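Local coordinates for protein separin (Saccharomyces cerevisiae, PDB 5U1T) that cleaves the SCC1 subunit of cohesin as a caspase-like cysteine protease at the onset of anaphase, allowing sister chromatids to separate, at residues E598-L612 against L627-I641. Sequence-based numbering, arbitrary orientation.
Sequences ERISSFEMDFVKMLL and LSLCIKSKEKYYSSI
The phenol of Y638 reaches across to E604, its OH donating a hydrogen bond to E604 OE1. The carboxylate oxygen lies in the plane of the ring, at its edge, while the carboxylate itself is turned 56° out of that plane. E604 gets there with CG anti to its backbone N (chi1 -172°) and an extended chain beyond. Its carboxylate is buried but well supplied with donors, since OE1 also takes the hydroxyl of Y585 and OE2 the indole NH of W589. I600 lies over one face of the Y638 ring, offset toward its rim, in a CH-pi contact, CG1 4.2 Å from the centroid, and its CD1 continues to Y638 CZ at 3.7 Å. A phenylalanine in place of Y638 would probably keep this packing but leave E604 OE1 with one donor fewer in a buried setting. Further along, I641 sends CD1 obliquely between M605 and V608, 3.8 Å from M605 SD and 3.4 Å from V608 CB. V608 CG1 meets I631 CD1 tip to tip at 3.5 Å. At the far end L627 CD2 touches two leucine methyls, L611 CD2 at 3.7 Å and L612 CD2 at 3.6 Å. The I641, V608, I631 and leucine contacts form the apolar interior of a helical hairpin: 602-612 and 627-633 run nearly antiparallel, at 151° with axes 11.9 Å apart, and the short helix 635-638 folds back to fill the wider end. Helix 578-590 packs on V608, C630 and Y638, helix 557-572 on F603 and F607, and helix 642-655 on K609 and L612, within separase's helical domain.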
# COMPACT_ATOMS: atom_id res chain seq x y z
N GLU A 598 -2.57 17.15 30.59
CA GLU A 598 -1.97 15.87 30.94
C GLU A 598 -1.17 15.31 29.77
O GLU A 598 -1.48 15.54 28.60
CB GLU A 598 -3.06 14.88 31.35
CG GLU A 598 -2.59 13.46 31.54
CD GLU A 598 -3.74 12.54 31.88
OE1 GLU A 598 -3.70 11.35 31.47
OE2 GLU A 598 -4.68 13.02 32.56
N ARG A 599 -0.10 14.59 30.11
CA ARG A 599 0.70 13.82 29.17
C ARG A 599 -0.15 12.84 28.39
O ARG A 599 -1.13 12.29 28.89
CB ARG A 599 1.79 13.08 29.92
CG ARG A 599 2.94 12.65 29.08
CD ARG A 599 4.10 12.20 29.95
NE ARG A 599 5.20 11.79 29.10
CZ ARG A 599 5.31 10.57 28.55
NH1 ARG A 599 6.35 10.30 27.75
NH2 ARG A 599 4.39 9.63 28.78
N ILE A 600 0.23 12.61 27.16
CA ILE A 600 -0.63 11.87 26.30
C ILE A 600 -0.21 10.44 26.39
O ILE A 600 0.95 10.13 26.39
CB ILE A 600 -0.53 12.39 24.89
CG1 ILE A 600 -1.02 13.81 24.89
CG2 ILE A 600 -1.44 11.63 23.96
CD1 ILE A 600 -2.47 13.90 25.21
N SER A 601 -1.20 9.57 26.46
CA SER A 601 -1.01 8.12 26.44
C SER A 601 -0.40 7.59 25.18
O SER A 601 -0.50 8.18 24.14
CB SER A 601 -2.33 7.38 26.69
OG SER A 601 -3.48 8.18 26.59
N SER A 602 0.20 6.43 25.27
CA SER A 602 0.71 5.78 24.10
C SER A 602 -0.48 5.14 23.48
O SER A 602 -0.51 4.91 22.30
CB SER A 602 1.75 4.75 24.46
OG SER A 602 1.15 3.59 24.96
N PHE A 603 -1.46 4.87 24.29
CA PHE A 603 -2.71 4.33 23.80
C PHE A 603 -3.35 5.34 22.83
O PHE A 603 -3.92 4.98 21.80
CB PHE A 603 -3.62 4.02 24.97
CG PHE A 603 -4.93 3.42 24.61
CD1 PHE A 603 -5.00 2.12 24.13
CD2 PHE A 603 -6.10 4.13 24.80
CE1 PHE A 603 -6.21 1.54 23.85
CE2 PHE A 603 -7.32 3.55 24.50
CZ PHE A 603 -7.37 2.25 24.03
N GLU A 604 -3.25 6.62 23.16
CA GLU A 604 -3.84 7.63 22.31
C GLU A 604 -2.95 7.94 21.09
O GLU A 604 -3.47 8.07 19.98
CB GLU A 604 -4.13 8.90 23.09
CG GLU A 604 -4.91 9.89 22.28
CD GLU A 604 -5.05 11.21 22.96
OE1 GLU A 604 -5.12 12.22 22.26
OE2 GLU A 604 -5.06 11.23 24.21
N MET A 605 -1.64 8.04 21.31
CA MET A 605 -0.64 8.16 20.25
C MET A 605 -0.82 7.14 19.14
O MET A 605 -0.85 7.47 17.96
CB MET A 605 0.77 8.02 20.81
CG MET A 605 1.17 9.12 21.78
SD MET A 605 1.17 10.68 20.89
CE MET A 605 -0.37 11.44 21.45
N ASP A 606 -0.90 5.87 19.53
CA ASP A 606 -1.07 4.79 18.59
C ASP A 606 -2.40 4.88 17.91
O ASP A 606 -2.54 4.48 16.76
CB ASP A 606 -0.96 3.43 19.27
CG ASP A 606 0.42 3.19 19.85
OD1 ASP A 606 1.34 4.01 19.58
OD2 ASP A 606 0.56 2.17 20.57
N PHE A 607 -3.39 5.40 18.63
CA PHE A 607 -4.74 5.54 18.10
C PHE A 607 -4.77 6.53 16.93
O PHE A 607 -5.30 6.24 15.86
CB PHE A 607 -5.71 6.00 19.19
CG PHE A 607 -6.99 6.56 18.65
CD1 PHE A 607 -7.90 5.75 18.01
CD2 PHE A 607 -7.27 7.92 18.78
CE1 PHE A 607 -9.08 6.27 17.50
CE2 PHE A 607 -8.45 8.44 18.28
CZ PHE A 607 -9.36 7.61 17.63
N VAL A 608 -4.17 7.70 17.18
CA VAL A 608 -4.11 8.77 16.22
C VAL A 608 -3.40 8.33 14.95
O VAL A 608 -3.88 8.61 13.84
CB VAL A 608 -3.40 9.98 16.80
CG1 VAL A 608 -3.32 11.09 15.79
CG2 VAL A 608 -4.11 10.45 18.01
N LYS A 609 -2.27 7.65 15.10
CA LYS A 609 -1.56 7.11 13.95
C LYS A 609 -2.46 6.16 13.16
O LYS A 609 -2.53 6.24 11.93
CB LYS A 609 -0.27 6.42 14.38
CG LYS A 609 0.84 7.40 14.72
CD LYS A 609 1.65 6.99 15.95
CE LYS A 609 2.19 5.57 15.86
NZ LYS A 609 3.35 5.40 16.77
N MET A 610 -3.17 5.28 13.86
CA MET A 610 -4.06 4.33 13.21
C MET A 610 -5.27 5.02 12.54
O MET A 610 -5.89 4.48 11.62
CB MET A 610 -4.52 3.28 14.22
CG MET A 610 -5.04 1.99 13.66
SD MET A 610 -4.33 1.42 12.08
CE MET A 610 -2.53 1.39 12.33
N LEU A 611 -5.60 6.23 13.00
CA LEU A 611 -6.79 6.95 12.56
C LEU A 611 -6.50 7.72 11.29
O LEU A 611 -7.30 7.71 10.35
CB LEU A 611 -7.28 7.91 13.66
CG LEU A 611 -8.51 8.78 13.38
CD1 LEU A 611 -9.74 7.93 13.16
CD2 LEU A 611 -8.74 9.76 14.51
N LEU A 612 -5.36 8.42 11.31
CA LEU A 612 -4.81 9.09 10.15
C LEU A 612 -4.66 8.09 9.01
O LEU A 612 -5.10 8.35 7.88
CB LEU A 612 -3.46 9.72 10.47
CG LEU A 612 -3.42 10.94 11.38
CD1 LEU A 612 -2.00 11.39 11.56
CD2 LEU A 612 -4.24 12.07 10.80
N LEU A 627 -8.04 17.12 10.96
CA LEU A 627 -7.37 16.38 12.01
C LEU A 627 -5.90 16.76 12.08
O LEU A 627 -5.43 17.20 13.13
CB LEU A 627 -7.51 14.87 11.79
CG LEU A 627 -6.80 13.95 12.79
CD1 LEU A 627 -7.01 14.40 14.23
CD2 LEU A 627 -7.29 12.55 12.62
N SER A 628 -5.18 16.59 10.97
CA SER A 628 -3.74 16.87 10.94
C SER A 628 -3.41 18.29 11.38
O SER A 628 -2.47 18.50 12.15
CB SER A 628 -3.18 16.66 9.53
OG SER A 628 -2.82 15.31 9.35
N LEU A 629 -4.18 19.25 10.89
CA LEU A 629 -3.94 20.64 11.25
C LEU A 629 -4.16 20.80 12.74
O LEU A 629 -3.36 21.42 13.44
CB LEU A 629 -4.86 21.59 10.46
CG LEU A 629 -4.64 21.78 8.95
CD1 LEU A 629 -5.57 22.86 8.44
CD2 LEU A 629 -3.19 22.10 8.62
N CYS A 630 -5.24 20.20 13.23
CA CYS A 630 -5.56 20.32 14.64
C CYS A 630 -4.46 19.73 15.54
O CYS A 630 -4.08 20.33 16.55
CB CYS A 630 -6.90 19.65 14.91
SG CYS A 630 -7.38 19.81 16.61
N ILE A 631 -3.94 18.56 15.17
CA ILE A 631 -2.79 17.95 15.85
C ILE A 631 -1.59 18.89 15.88
O ILE A 631 -1.03 19.18 16.95
CB ILE A 631 -2.36 16.64 15.17
CG1 ILE A 631 -3.43 15.56 15.36
CG2 ILE A 631 -0.99 16.19 15.68
CD1 ILE A 631 -3.24 14.38 14.47
N LYS A 632 -1.21 19.38 14.71
CA LYS A 632 -0.06 20.28 14.58
C LYS A 632 -0.34 21.58 15.30
O LYS A 632 0.56 22.40 15.46
CB LYS A 632 0.26 20.56 13.12
CG LYS A 632 0.55 19.32 12.28
CD LYS A 632 0.36 19.64 10.78
CE LYS A 632 1.03 20.96 10.43
NZ LYS A 632 2.51 20.95 10.69
N SER A 633 -1.58 21.76 15.71
CA SER A 633 -1.96 22.91 16.50
C SER A 633 -1.70 22.63 18.00
O SER A 633 -1.00 23.39 18.66
CB SER A 633 -3.42 23.25 16.25
OG SER A 633 -3.92 24.15 17.21
N LYS A 634 -2.23 21.52 18.50
CA LYS A 634 -2.01 21.11 19.89
C LYS A 634 -0.63 20.47 20.05
O LYS A 634 -0.48 19.42 20.70
CB LYS A 634 -3.09 20.12 20.34
CG LYS A 634 -4.51 20.47 19.95
CD LYS A 634 -4.98 21.71 20.66
CE LYS A 634 -6.46 21.95 20.41
NZ LYS A 634 -6.95 23.15 21.17
N GLU A 635 0.37 21.10 19.45
CA GLU A 635 1.76 20.67 19.51
C GLU A 635 2.37 20.56 20.92
O GLU A 635 3.29 19.76 21.16
CB GLU A 635 2.58 21.65 18.68
CG GLU A 635 4.05 21.40 18.63
CD GLU A 635 4.68 22.24 17.55
OE1 GLU A 635 4.84 23.48 17.76
OE2 GLU A 635 4.97 21.67 16.47
N LYS A 636 1.86 21.37 21.85
CA LYS A 636 2.27 21.33 23.25
C LYS A 636 2.21 19.92 23.83
O LYS A 636 2.93 19.60 24.77
CB LYS A 636 1.39 22.27 24.10
CG LYS A 636 1.79 22.39 25.58
CD LYS A 636 0.89 23.39 26.33
CE LYS A 636 1.20 23.43 27.81
NZ LYS A 636 0.16 24.17 28.59
N TYR A 637 1.36 19.08 23.26
CA TYR A 637 1.10 17.75 23.78
C TYR A 637 1.37 16.66 22.78
O TYR A 637 1.60 15.50 23.14
CB TYR A 637 -0.34 17.66 24.26
CG TYR A 637 -0.64 18.60 25.40
CD1 TYR A 637 -1.02 19.92 25.16
CD2 TYR A 637 -0.52 18.18 26.73
CE1 TYR A 637 -1.29 20.79 26.21
CE2 TYR A 637 -0.78 19.04 27.77
CZ TYR A 637 -1.16 20.35 27.51
OH TYR A 637 -1.42 21.22 28.55
N TYR A 638 1.31 17.02 21.50
CA TYR A 638 1.32 15.99 20.47
C TYR A 638 2.54 16.09 19.60
O TYR A 638 2.54 15.58 18.48
CB TYR A 638 0.05 16.08 19.64
CG TYR A 638 -1.19 15.69 20.42
CD1 TYR A 638 -1.62 14.36 20.47
CD2 TYR A 638 -1.94 16.65 21.11
CE1 TYR A 638 -2.75 14.00 21.17
CE2 TYR A 638 -3.07 16.30 21.82
CZ TYR A 638 -3.47 14.97 21.85
OH TYR A 638 -4.61 14.61 22.54
N SER A 639 3.58 16.72 20.12
CA SER A 639 4.76 17.01 19.33
C SER A 639 5.39 15.73 18.79
O SER A 639 5.96 15.74 17.69
CB SER A 639 5.80 17.79 20.14
OG SER A 639 6.76 16.91 20.72
N SER A 640 5.28 14.64 19.54
CA SER A 640 5.91 13.38 19.16
C SER A 640 5.24 12.76 17.94
O SER A 640 5.83 11.97 17.21
CB SER A 640 5.88 12.38 20.34
OG SER A 640 4.64 11.67 20.42
N ILE A 641 3.99 13.14 17.73
CA ILE A 641 3.17 12.52 16.71
C ILE A 641 3.08 13.40 15.46
O ILE A 641 2.69 12.92 14.40
CB ILE A 641 1.79 12.24 17.28
CG1 ILE A 641 1.26 10.92 16.79
CG2 ILE A 641 0.80 13.35 16.95
CD1 ILE A 641 -0.13 10.72 17.28